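Local structure of interferon alpha/beta receptor 1 (Mus musculus, 3WCY) at residues L322-C327 with G356-L361; G334-I339 with S351-G356; F341-S346 with T368-Q373. The protein pairs with IFNAR2 to form the receptor for type I interferons, whose binding activates JAK-STAT signalling. All blocks are in the same frame, centred on the assembly; numbering follows the deposited sequence.

Contact 1: L322-C327 with G356-L361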
ATOM      1  N   LEU A 322       8.424 -37.543   5.237  1.00114.68           N
ATOM      2  CA  LEU A 322       7.629 -36.609   6.033  1.00111.69           C
ATOM      3  C   LEU A 322       8.513 -35.584   6.736  1.00111.08           C
ATOM      4  O   LEU A 322       9.511 -35.944   7.358  1.00110.57           O
ATOM      5  CB  LEU A 322       6.759 -37.358   7.051  1.00112.51           C
ATOM      6  CG  LEU A 322       5.318 -36.875   7.197  1.00116.42           C
ATOM      7  CD1 LEU A 322       4.432 -37.984   7.734  1.00118.10           C
ATOM      8  CD2 LEU A 322       5.226 -35.635   8.098  1.00116.78           C
ATOM      9  N   VAL A 323       8.142 -34.303   6.613  1.00104.83           N
ATOM     10  CA  VAL A 323       8.857 -33.158   7.184  1.00102.63           C
ATOM     11  C   VAL A 323       7.912 -32.382   8.119  1.00105.57           C
ATOM     12  O   VAL A 323       6.792 -32.055   7.721  1.00104.34           O
ATOM     13  CB  VAL A 323       9.461 -32.251   6.062  1.00105.09           C
ATOM     14  CG1 VAL A 323      10.154 -31.024   6.641  1.00103.01           C
ATOM     15  CG2 VAL A 323      10.430 -33.025   5.175  1.00106.78           C
ATOM     16  N   TYR A 324       8.359 -32.104   9.357  1.00102.49           N
ATOM     17  CA  TYR A 324       7.567 -31.339  10.319  1.00101.22           C
ATOM     18  C   TYR A 324       8.248 -30.038  10.739  1.00105.84           C
ATOM     19  O   TYR A 324       9.350 -30.062  11.288  1.00105.20           O
ATOM     20  CB  TYR A 324       7.160 -32.167  11.555  1.00102.54           C
ATOM     21  CG  TYR A 324       5.891 -31.651  12.199  1.00102.54           C
ATOM     22  CD1 TYR A 324       4.683 -32.320  12.037  1.00105.19           C
ATOM     23  CD2 TYR A 324       5.884 -30.460  12.920  1.00101.44           C
ATOM     24  CE1 TYR A 324       3.501 -31.821  12.583  1.00105.31           C
ATOM     25  CE2 TYR A 324       4.706 -29.939  13.449  1.00101.37           C
ATOM     26  CZ  TYR A 324       3.517 -30.629  13.290  1.00109.12           C
ATOM     27  OH  TYR A 324       2.362 -30.122  13.836  1.00106.76           O
ATOM     28  N   VAL A 325       7.560 -28.910  10.513  1.00103.60           N
ATOM     29  CA  VAL A 325       8.031 -27.570  10.877  1.00102.94           C
ATOM     30  C   VAL A 325       7.388 -27.180  12.200  1.00108.25           C
ATOM     31  O   VAL A 325       6.165 -27.210  12.325  1.00107.51           O
ATOM     32  CB  VAL A 325       7.748 -26.501   9.790  1.00106.01           C
ATOM     33  CG1 VAL A 325       8.598 -25.258  10.027  1.00104.74           C
ATOM     34  CG2 VAL A 325       7.975 -27.047   8.386  1.00107.04           C
ATOM     35  N   ASN A 326       8.205 -26.814  13.181  1.00106.81           N
ATOM     36  CA  ASN A 326       7.713 -26.409  14.490  1.00106.43           C
ATOM     37  C   ASN A 326       8.130 -24.971  14.764  1.00114.01           C
ATOM     38  O   ASN A 326       9.329 -24.690  14.768  1.00113.67           O
ATOM     39  CB  ASN A 326       8.252 -27.350  15.575  1.00101.61           C
ATOM     40  CG  ASN A 326       7.614 -28.716  15.593  1.00 99.86           C
ATOM     41  OD1 ASN A 326       6.455 -28.881  15.989  1.00 86.83           O
ATOM     42  ND2 ASN A 326       8.386 -29.740  15.239  1.00 87.38           N
ATOM     43  N   CYS A 327       7.151 -24.058  14.972  1.00113.61           N
ATOM     44  CA  CYS A 327       7.432 -22.653  15.301  1.00114.54           C
ATOM     45  C   CYS A 327       8.036 -22.554  16.713  1.00119.61           C
ATOM     46  O   CYS A 327       7.679 -23.346  17.592  1.00119.35           O
ATOM     47  CB  CYS A 327       6.188 -21.778  15.156  1.00114.91           C
ATOM     48  SG  CYS A 327       4.883 -22.115  16.373  1.00119.35           S
ATOM     49  N   GLY A 356      -0.579 -26.305   6.606  1.00106.60           N
ATOM     50  CA  GLY A 356      -0.145 -26.821   7.899  1.00105.95           C
ATOM     51  C   GLY A 356       1.348 -27.093   7.959  1.00108.05           C
ATOM     52  O   GLY A 356       2.076 -26.764   7.017  1.00108.19           O
ATOM     53  N   PRO A 357       1.848 -27.706   9.052  1.00102.50           N
ATOM     54  CA  PRO A 357       3.294 -27.961   9.149  1.00101.78           C
ATOM     55  C   PRO A 357       3.745 -29.319   8.602  1.00104.90           C
ATOM     56  O   PRO A 357       4.932 -29.505   8.338  1.00104.46           O
ATOM     57  CB  PRO A 357       3.567 -27.833  10.649  1.00102.88           C
ATOM     58  CG  PRO A 357       2.205 -27.926  11.326  1.00107.36           C
ATOM     59  CD  PRO A 357       1.155 -28.132  10.281  1.00103.81           C
ATOM     60  N   GLU A 358       2.808 -30.266   8.458  1.00101.22           N
ATOM     61  CA  GLU A 358       3.075 -31.606   7.958  1.00102.65           C
ATOM     62  C   GLU A 358       3.273 -31.632   6.429  1.00105.17           C
ATOM     63  O   GLU A 358       2.310 -31.787   5.667  1.00104.59           O
ATOM     64  CB  GLU A 358       1.970 -32.572   8.403  1.00105.40           C
ATOM     65  CG  GLU A 358       2.411 -33.551   9.468  1.00118.81           C
ATOM     66  CD  GLU A 358       1.402 -34.649   9.730  1.00144.70           C
ATOM     67  OE1 GLU A 358       0.532 -34.455  10.608  1.00143.54           O
ATOM     68  OE2 GLU A 358       1.464 -35.692   9.039  1.00139.68           O
ATOM     69  N   PHE A 359       4.536 -31.453   5.998  1.00100.38           N
ATOM     70  CA  PHE A 359       4.973 -31.504   4.600  1.00 99.92           C
ATOM     71  C   PHE A 359       5.326 -32.953   4.298  1.00103.65           C
ATOM     72  O   PHE A 359       5.955 -33.612   5.122  1.00103.96           O
ATOM     73  CB  PHE A 359       6.217 -30.623   4.384  1.00100.72           C
ATOM     74  CG  PHE A 359       5.972 -29.138   4.283  1.00100.12           C
ATOM     75  CD1 PHE A 359       5.988 -28.497   3.049  1.00103.37           C
ATOM     76  CD2 PHE A 359       5.760 -28.372   5.422  1.00100.25           C
ATOM     77  CE1 PHE A 359       5.778 -27.115   2.959  1.00102.43           C
ATOM     78  CE2 PHE A 359       5.544 -26.993   5.329  1.00101.27           C
ATOM     79  CZ  PHE A 359       5.551 -26.374   4.100  1.00 99.38           C
ATOM     80  N   THR A 360       4.912 -33.456   3.139  1.00100.12           N
ATOM     81  CA  THR A 360       5.196 -34.833   2.753  1.00102.05           C
ATOM     82  C   THR A 360       5.945 -34.853   1.421  1.00106.40           C
ATOM     83  O   THR A 360       5.343 -34.623   0.365  1.00106.98           O
ATOM     84  CB  THR A 360       3.909 -35.688   2.827  1.00110.65           C
ATOM     85  OG1 THR A 360       3.420 -35.676   4.171  1.00110.16           O
ATOM     86  CG2 THR A 360       4.123 -37.129   2.380  1.00110.97           C
ATOM     87  N   LEU A 361       7.269 -35.085   1.478  1.00101.82           N
ATOM     88  CA  LEU A 361       8.093 -35.148   0.272  1.00101.51           C
ATOM     89  C   LEU A 361       7.908 -36.503  -0.376  1.00106.07           C
ATOM     90  O   LEU A 361       8.463 -37.507   0.080  1.00106.44           O
ATOM     91  CB  LEU A 361       9.577 -34.842   0.546  1.00101.16           C
ATOM     92  CG  LEU A 361       9.909 -33.417   0.975  1.00102.67           C
ATOM     93  CD1 LEU A 361      11.336 -33.313   1.456  1.00102.74           C
ATOM     94  CD2 LEU A 361       9.689 -32.453  -0.147  1.00103.84           C
TER
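Y324 and P357 lie side by side, with their side chains pointing the same way. P357 CB sits over one face of the Y324 ring, 4.1 Å from the centroid, a CH-pi contact. P357 CG reaches further along the ring to within 3.6 Å of Y324 CZ. E358 CG comes at the same ring obliquely, 3.6 Å from Y324 CD1. Y324 CG is turned anti to its own backbone N (chi1 -154°). This swings the ring to the carbonyl side, the direction in which V325 and P357 lie. With an alanine here, P357 would probably lose its aromatic cover and the E358 side chain would be freer to turn. Nearby, L322 CD2 touches E358 CG at 3.8 Å, and L322 CG rests near the hydroxyl of T360.

V323 and F359 pack on the other face of the sheet. V325 CG2 meets F359 CE2 at 3.9 Å, obliquely to the ring. V323 CG2 touches L361 CD1 at 3.8 Å.

The backbone sets this register. V323 N gives a nearly straight bond to F359 O (2.7 Å, 173°). F359 N returns a more bent one to V323 O (2.9 Å). V325 N reaches P357 O only weakly, where the chain enters the strand. There E358 is the centre of an inverse gamma turn.

Further out, V323 also packs on I312 and V314, and F359 on Y337 and I339 of the facing sheet. Strand 321-326 bonds along its other edge to strand 311-316. The result is the middle and one edge of a three-stranded antiparallel sheet, with its V323-F359 face turned into the core. This is the smaller sheet of a fibronectin type III sandwich, here the fourth domain of the receptor ectodomain.

Contact 2: G334-I339 with S351-G356; sequences GLNYEI and SMEKDG
I339 and M352 exchange two backbone hydrogen bonds, both bent. I339 N donates to M352 O at 2.8 Å, and M352 N donates to I339 O at 3.2 Å. A side-chain bond adds to these: N336 ND2 reaches E353 OE2 at 3.2 Å, with an N-H...O angle of 157°. The oxygen lies close to the amide plane of N336, but the NH2 group meets the carboxylate from above its plane. A weaker, more bent bond runs from the same nitrogen to E353 OE1. A bend at chi2 (141°) brings the E353 carboxylate to N336, whose side chain it crosses at about a right angle.

Apolar packing is limited to a few side-chain contacts. I339 CG2 lies 3.7 Å from M352 CG, the two side chains running side by side. E338 CG approaches E353 CB at 4.2 Å. Further along, the Y337 ring lies obliquely against the G356 carbonyl.

The pairing joins the two strands of a beta hairpin. Strand 350-354 is weakly bonded and is the outermost strand of its sheet within this chain. Strand 337-343 is flanked on its other side by strand 369-376. Y337 and I339 point inward and pack on V325 of the opposite sheet, I339 also on V323.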
ATOM      1  N   GLY A 334      -2.409 -20.833  14.100  1.00126.06           N
ATOM      2  CA  GLY A 334      -2.583 -20.133  12.826  1.00125.94           C
ATOM      3  C   GLY A 334      -1.194 -19.660  12.439  1.00129.05           C
ATOM      4  O   GLY A 334      -0.690 -18.685  13.010  1.00127.81           O
ATOM      5  N   LEU A 335      -0.557 -20.369  11.479  1.00125.20           N
ATOM      6  CA  LEU A 335       0.725 -19.988  10.870  1.00123.70           C
ATOM      7  C   LEU A 335       0.915 -20.583   9.460  1.00124.89           C
ATOM      8  O   LEU A 335       0.335 -21.626   9.143  1.00124.99           O
ATOM      9  CB  LEU A 335       1.902 -20.400  11.789  1.00123.95           C
ATOM     10  CG  LEU A 335       2.164 -19.523  13.026  1.00127.81           C
ATOM     11  CD1 LEU A 335       1.450 -20.059  14.247  1.00128.24           C
ATOM     12  CD2 LEU A 335       3.628 -19.463  13.351  1.00130.22           C
ATOM     13  N   ASN A 336       1.729 -19.908   8.619  1.00118.95           N
ATOM     14  CA  ASN A 336       2.060 -20.343   7.256  1.00118.55           C
ATOM     15  C   ASN A 336       3.524 -20.788   7.212  1.00119.57           C
ATOM     16  O   ASN A 336       4.392 -20.119   7.785  1.00118.45           O
ATOM     17  CB  ASN A 336       1.783 -19.238   6.230  1.00119.65           C
ATOM     18  CG  ASN A 336       1.381 -19.747   4.860  1.00149.76           C
ATOM     19  OD1 ASN A 336       0.499 -20.606   4.709  1.00144.25           O
ATOM     20  ND2 ASN A 336       1.988 -19.188   3.821  1.00144.05           N
ATOM     21  N   TYR A 337       3.794 -21.930   6.554  1.00114.30           N
ATOM     22  CA  TYR A 337       5.138 -22.513   6.488  1.00113.06           C
ATOM     23  C   TYR A 337       5.712 -22.610   5.071  1.00113.07           C
ATOM     24  O   TYR A 337       4.960 -22.623   4.097  1.00112.20           O
ATOM     25  CB  TYR A 337       5.159 -23.888   7.186  1.00115.21           C
ATOM     26  CG  TYR A 337       4.574 -23.892   8.585  1.00115.88           C
ATOM     27  CD1 TYR A 337       3.261 -24.296   8.812  1.00117.94           C
ATOM     28  CD2 TYR A 337       5.338 -23.508   9.685  1.00115.68           C
ATOM     29  CE1 TYR A 337       2.721 -24.314  10.098  1.00118.13           C
ATOM     30  CE2 TYR A 337       4.810 -23.521  10.975  1.00115.71           C
ATOM     31  CZ  TYR A 337       3.499 -23.924  11.176  1.00122.38           C
ATOM     32  OH  TYR A 337       2.972 -23.935  12.443  1.00121.67           O
ATOM     33  N   GLU A 338       7.054 -22.683   4.975  1.00107.67           N
ATOM     34  CA  GLU A 338       7.797 -22.791   3.720  1.00107.59           C
ATOM     35  C   GLU A 338       8.888 -23.852   3.816  1.00109.89           C
ATOM     36  O   GLU A 338       9.523 -23.980   4.858  1.00109.19           O
ATOM     37  CB  GLU A 338       8.427 -21.438   3.343  1.00108.23           C
ATOM     38  CG  GLU A 338       8.454 -21.184   1.842  1.00121.95           C
ATOM     39  CD  GLU A 338       9.384 -20.088   1.352  1.00147.38           C
ATOM     40  OE1 GLU A 338       9.324 -18.957   1.887  1.00139.39           O
ATOM     41  OE2 GLU A 338      10.138 -20.350   0.386  1.00147.35           O
ATOM     42  N   ILE A 339       9.118 -24.600   2.722  1.00106.21           N
ATOM     43  CA  ILE A 339      10.158 -25.626   2.652  1.00106.65           C
ATOM     44  C   ILE A 339      11.159 -25.360   1.533  1.00108.53           C
ATOM     45  O   ILE A 339      10.793 -24.801   0.504  1.00107.46           O
ATOM     46  CB  ILE A 339       9.578 -27.074   2.678  1.00111.28           C
ATOM     47  CG1 ILE A 339      10.134 -27.864   3.856  1.00112.64           C
ATOM     48  CG2 ILE A 339       9.765 -27.848   1.379  1.00113.60           C
ATOM     49  CD1 ILE A 339       9.329 -27.747   5.060  1.00121.01           C
ATOM     50  N   SER A 351      11.612 -25.734  -3.830  1.00104.10           N
ATOM     51  CA  SER A 351      10.876 -25.117  -2.734  1.00102.25           C
ATOM     52  C   SER A 351       9.365 -25.187  -2.873  1.00107.41           C
ATOM     53  O   SER A 351       8.829 -24.903  -3.948  1.00107.82           O
ATOM     54  CB  SER A 351      11.314 -23.664  -2.563  1.00103.63           C
ATOM     55  OG  SER A 351      11.208 -22.933  -3.775  1.00110.37           O
ATOM     56  N   MET A 352       8.678 -25.531  -1.765  1.00103.57           N
ATOM     57  CA  MET A 352       7.217 -25.608  -1.695  1.00102.80           C
ATOM     58  C   MET A 352       6.648 -25.136  -0.354  1.00106.47           C
ATOM     59  O   MET A 352       7.301 -25.285   0.681  1.00105.36           O
ATOM     60  CB  MET A 352       6.684 -26.996  -2.107  1.00106.76           C
ATOM     61  CG  MET A 352       7.140 -28.138  -1.230  1.00111.34           C
ATOM     62  SD  MET A 352       6.824 -29.734  -2.009  1.00118.16           S
ATOM     63  CE  MET A 352       6.373 -30.710  -0.579  1.00115.21           C
ATOM     64  N   GLU A 353       5.441 -24.541  -0.387  1.00103.58           N
ATOM     65  CA  GLU A 353       4.743 -24.053   0.800  1.00102.72           C
ATOM     66  C   GLU A 353       3.392 -24.747   0.977  1.00108.36           C
ATOM     67  O   GLU A 353       2.701 -25.026  -0.006  1.00108.60           O
ATOM     68  CB  GLU A 353       4.636 -22.507   0.826  1.00102.39           C
ATOM     69  CG  GLU A 353       3.435 -21.889   0.119  1.00115.43           C
ATOM     70  CD  GLU A 353       2.792 -20.700   0.810  1.00145.41           C
ATOM     71  OE1 GLU A 353       3.485 -19.677   1.016  1.00150.84           O
ATOM     72  OE2 GLU A 353       1.579 -20.778   1.109  1.00139.08           O
ATOM     73  N   LYS A 354       3.043 -25.064   2.228  1.00105.68           N
ATOM     74  CA  LYS A 354       1.773 -25.703   2.560  1.00106.36           C
ATOM     75  C   LYS A 354       1.016 -24.872   3.593  1.00109.91           C
ATOM     76  O   LYS A 354       1.515 -23.827   4.037  1.00107.84           O
ATOM     77  CB  LYS A 354       1.960 -27.170   3.023  1.00110.33           C
ATOM     78  CG  LYS A 354       2.489 -28.134   1.951  1.00128.86           C
ATOM     79  CD  LYS A 354       1.608 -28.243   0.699  1.00142.20           C
ATOM     80  CE  LYS A 354       2.404 -28.706  -0.500  1.00152.98           C
ATOM     81  NZ  LYS A 354       1.556 -28.842  -1.713  1.00159.98           N
ATOM     82  N   ASP A 355      -0.202 -25.323   3.942  1.00107.64           N
ATOM     83  CA  ASP A 355      -1.098 -24.672   4.898  1.00106.35           C
ATOM     84  C   ASP A 355      -0.656 -25.008   6.311  1.00109.27           C
ATOM     85  O   ASP A 355      -0.351 -24.102   7.089  1.00107.84           O
ATOM     86  CB  ASP A 355      -2.556 -25.099   4.644  1.00109.27           C
ATOM     87  CG  ASP A 355      -2.872 -25.264   3.169  1.00121.67           C
ATOM     88  OD1 ASP A 355      -2.955 -24.231   2.459  1.00122.26           O
ATOM     89  OD2 ASP A 355      -2.948 -26.427   2.705  1.00127.31           O
ATOM     90  N   GLY A 356      -0.579 -26.305   6.606  1.00106.60           N
ATOM     91  CA  GLY A 356      -0.145 -26.821   7.899  1.00105.95           C
ATOM     92  C   GLY A 356       1.348 -27.093   7.959  1.00108.05           C
ATOM     93  O   GLY A 356       2.076 -26.764   7.017  1.00108.19           O
TER

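Contact 3: F341-S346 with T368-Q373; sequences FWENTS and TVYCVQ
W342 and C371 form a hydrogen-bonded antiparallel pair between strands 337-343 and 369-376, the two central strands of a four-stranded sheet. W342 N donates to C371 O at 3.0 Å. C371 N returns a bond to W342 O, also 3.0 Å. A third bond, N344 N to V369 O at 3.2 Å (169°), continues the pairing where the first strand runs out.

The indole lies across its partner. C371 CB sits over the five-membered ring, 3.8 Å from its centroid, and C371 O lies over a face as well. C371 SG approaches the six-membered ring obliquely. W342 CG stands between its own backbone N and carbonyl carbon (chi1 71°), which lays the indole over C371 and toward Q373. There Q373 NE2 comes to the ring edge, 4.0 Å from W342 CH2, with its amide steeply turned to the indole.

F341 and V372 point to the other face, where F341 CB meets V372 CG1 at 4.1 Å. E343 CG runs past V369 O at 3.4 Å. K349 makes a cation-pi contact with W342. The disulfide C371-C393 ties strand 369-376 to its other neighbour, strand 392-395.

The pairing forms the centre of the larger sheet of a fibronectin type III domain, with the tryptophan and disulfide on its outer face and V372 turned into the sandwich.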
ATOM      1  N   PHE A 341      14.079 -27.758  -0.146  1.00103.41           N
ATOM      2  CA  PHE A 341      14.735 -29.058  -0.223  1.00105.09           C
ATOM      3  C   PHE A 341      15.605 -29.255  -1.460  1.00111.61           C
ATOM      4  O   PHE A 341      15.289 -28.748  -2.537  1.00110.49           O
ATOM      5  CB  PHE A 341      13.732 -30.212  -0.027  1.00107.29           C
ATOM      6  CG  PHE A 341      12.735 -30.438  -1.140  1.00108.87           C
ATOM      7  CD1 PHE A 341      12.870 -31.513  -2.006  1.00114.06           C
ATOM      8  CD2 PHE A 341      11.640 -29.596  -1.298  1.00108.93           C
ATOM      9  CE1 PHE A 341      11.948 -31.721  -3.036  1.00115.43           C
ATOM     10  CE2 PHE A 341      10.721 -29.803  -2.329  1.00112.10           C
ATOM     11  CZ  PHE A 341      10.878 -30.868  -3.187  1.00112.46           C
ATOM     12  N   TRP A 342      16.713 -29.994  -1.292  1.00111.32           N
ATOM     13  CA  TRP A 342      17.658 -30.320  -2.363  1.00113.64           C
ATOM     14  C   TRP A 342      18.340 -31.677  -2.124  1.00119.92           C
ATOM     15  O   TRP A 342      17.902 -32.426  -1.253  1.00119.15           O
ATOM     16  CB  TRP A 342      18.668 -29.172  -2.593  1.00111.89           C
ATOM     17  CG  TRP A 342      19.688 -28.968  -1.511  1.00112.72           C
ATOM     18  CD1 TRP A 342      20.967 -29.441  -1.494  1.00117.70           C
ATOM     19  CD2 TRP A 342      19.549 -28.143  -0.348  1.00110.47           C
ATOM     20  NE1 TRP A 342      21.624 -28.994  -0.372  1.00116.57           N
ATOM     21  CE2 TRP A 342      20.777 -28.193   0.350  1.00115.35           C
ATOM     22  CE3 TRP A 342      18.495 -27.388   0.192  1.00109.28           C
ATOM     23  CZ2 TRP A 342      20.979 -27.524   1.563  1.00113.17           C
ATOM     24  CZ3 TRP A 342      18.700 -26.710   1.384  1.00109.42           C
ATOM     25  CH2 TRP A 342      19.928 -26.787   2.059  1.00111.08           C
ATOM     26  N   GLU A 343      19.381 -31.998  -2.910  1.00119.19           N
ATOM     27  CA  GLU A 343      20.152 -33.239  -2.815  1.00122.06           C
ATOM     28  C   GLU A 343      21.625 -32.911  -2.542  1.00127.37           C
ATOM     29  O   GLU A 343      22.140 -31.926  -3.070  1.00126.42           O
ATOM     30  CB  GLU A 343      20.011 -34.034  -4.122  1.00125.67           C
ATOM     31  CG  GLU A 343      20.460 -35.483  -4.037  1.00138.45           C
ATOM     32  CD  GLU A 343      20.453 -36.237  -5.353  1.00161.31           C
ATOM     33  OE1 GLU A 343      20.689 -35.608  -6.411  1.00149.45           O
ATOM     34  OE2 GLU A 343      20.253 -37.473  -5.320  1.00159.80           O
ATOM     35  N   ASN A 344      22.313 -33.757  -1.759  1.00126.25           N
ATOM     36  CA  ASN A 344      23.723 -33.565  -1.401  1.00127.70           C
ATOM     37  C   ASN A 344      24.728 -33.725  -2.576  1.00135.42           C
ATOM     38  O   ASN A 344      25.939 -33.832  -2.345  1.00136.83           O
ATOM     39  CB  ASN A 344      24.095 -34.440  -0.204  1.00128.80           C
ATOM     40  CG  ASN A 344      25.034 -33.751   0.747  1.00154.84           C
ATOM     41  OD1 ASN A 344      26.257 -33.804   0.596  1.00153.44           O
ATOM     42  ND2 ASN A 344      24.484 -33.062   1.732  1.00144.88           N
ATOM     43  N   THR A 345      24.223 -33.722  -3.830  1.00132.58           N
ATOM     44  CA  THR A 345      25.027 -33.852  -5.054  1.00134.65           C
ATOM     45  C   THR A 345      24.649 -32.770  -6.074  1.00136.83           C
ATOM     46  O   THR A 345      25.475 -32.404  -6.915  1.00138.00           O
ATOM     47  CB  THR A 345      24.912 -35.264  -5.655  1.00146.73           C
ATOM     48  OG1 THR A 345      23.539 -35.557  -5.910  1.00147.50           O
ATOM     49  CG2 THR A 345      25.542 -36.348  -4.769  1.00146.37           C
ATOM     50  N   SER A 346      23.403 -32.269  -6.003  1.00130.08           N
ATOM     51  CA  SER A 346      22.902 -31.220  -6.886  1.00127.97           C
ATOM     52  C   SER A 346      23.124 -29.838  -6.267  1.00128.84           C
ATOM     53  O   SER A 346      23.285 -29.725  -5.049  1.00127.35           O
ATOM     54  CB  SER A 346      21.421 -31.436  -7.191  1.00130.50           C
ATOM     55  OG  SER A 346      20.581 -31.035  -6.120  1.00137.17           O
ATOM     56  N   THR A 368      19.106 -42.174  -1.429  1.00134.29           N
ATOM     57  CA  THR A 368      19.778 -40.904  -1.742  1.00132.82           C
ATOM     58  C   THR A 368      19.570 -39.879  -0.620  1.00134.04           C
ATOM     59  O   THR A 368      18.493 -39.830  -0.022  1.00131.33           O
ATOM     60  CB  THR A 368      19.387 -40.375  -3.147  1.00139.30           C
ATOM     61  OG1 THR A 368      17.967 -40.317  -3.268  1.00137.46           O
ATOM     62  CG2 THR A 368      19.977 -41.210  -4.290  1.00138.91           C
ATOM     63  N   VAL A 369      20.611 -39.073  -0.332  1.00130.24           N
ATOM     64  CA  VAL A 369      20.601 -38.070   0.738  1.00127.72           C
ATOM     65  C   VAL A 369      19.954 -36.762   0.281  1.00130.02           C
ATOM     66  O   VAL A 369      20.406 -36.159  -0.694  1.00130.46           O
ATOM     67  CB  VAL A 369      22.012 -37.845   1.351  1.00132.51           C
ATOM     68  CG1 VAL A 369      21.959 -36.868   2.526  1.00129.61           C
ATOM     69  CG2 VAL A 369      22.647 -39.167   1.784  1.00135.28           C
ATOM     70  N   TYR A 370      18.907 -36.326   1.009  1.00124.44           N
ATOM     71  CA  TYR A 370      18.168 -35.092   0.748  1.00121.43           C
ATOM     72  C   TYR A 370      18.304 -34.111   1.912  1.00125.04           C
ATOM     73  O   TYR A 370      18.115 -34.494   3.066  1.00124.12           O
ATOM     74  CB  TYR A 370      16.686 -35.383   0.456  1.00121.10           C
ATOM     75  CG  TYR A 370      16.435 -35.976  -0.914  1.00124.10           C
ATOM     76  CD1 TYR A 370      16.336 -35.165  -2.041  1.00125.37           C
ATOM     77  CD2 TYR A 370      16.259 -37.347  -1.080  1.00127.06           C
ATOM     78  CE1 TYR A 370      16.103 -35.707  -3.305  1.00127.25           C
ATOM     79  CE2 TYR A 370      16.014 -37.899  -2.338  1.00129.62           C
ATOM     80  CZ  TYR A 370      15.937 -37.074  -3.449  1.00135.42           C
ATOM     81  OH  TYR A 370      15.690 -37.608  -4.692  1.00136.64           O
ATOM     82  N   CYS A 371      18.631 -32.850   1.600  1.00122.15           N
ATOM     83  CA  CYS A 371      18.795 -31.784   2.581  1.00121.06           C
ATOM     84  C   CYS A 371      17.597 -30.849   2.605  1.00121.45           C
ATOM     85  O   CYS A 371      17.296 -30.209   1.599  1.00120.24           O
ATOM     86  CB  CYS A 371      20.094 -31.026   2.342  1.00123.03           C
ATOM     87  SG  CYS A 371      21.340 -31.287   3.626  1.00128.91           S
ATOM     88  N   VAL A 372      16.917 -30.769   3.762  1.00116.36           N
ATOM     89  CA  VAL A 372      15.723 -29.933   3.957  1.00113.42           C
ATOM     90  C   VAL A 372      16.018 -28.701   4.834  1.00113.40           C
ATOM     91  O   VAL A 372      16.870 -28.756   5.725  1.00112.53           O
ATOM     92  CB  VAL A 372      14.495 -30.736   4.489  1.00117.28           C
ATOM     93  CG1 VAL A 372      13.186 -30.108   4.023  1.00115.43           C
ATOM     94  CG2 VAL A 372      14.552 -32.207   4.076  1.00119.56           C
ATOM     95  N   GLN A 373      15.299 -27.597   4.559  1.00107.40           N
ATOM     96  CA  GLN A 373      15.368 -26.318   5.263  1.00105.36           C
ATOM     97  C   GLN A 373      13.974 -25.710   5.318  1.00108.63           C
ATOM     98  O   GLN A 373      13.238 -25.802   4.338  1.00108.46           O
ATOM     99  CB  GLN A 373      16.322 -25.361   4.551  1.00106.66           C
ATOM    100  CG  GLN A 373      17.553 -25.016   5.367  1.00125.61           C
ATOM    101  CD  GLN A 373      18.226 -23.764   4.869  1.00147.11           C
ATOM    102  OE1 GLN A 373      17.593 -22.715   4.685  1.00142.35           O
ATOM    103  NE2 GLN A 373      19.537 -23.830   4.684  1.00140.11           N
TER

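Strand 321-326 comes first and supplies one side of contact 1. Strand 337-343 follows and serves both other contacts, its beginning in contact 2 and its end in contact 3. Strand 350-354 returns to close the hairpin of contact 2. After G356, where the segments of contacts 1 and 2 overlap, strand 358-361 closes contact 1, so contact 2 is nested within that loop. Strand 369-376 then closes contact 3, which crosses both others. Contact 1 belongs to one sheet of the domain, and contacts 2 and 3 to the other. The sheets meet where V323 packs on V372, and where L361 touches F341.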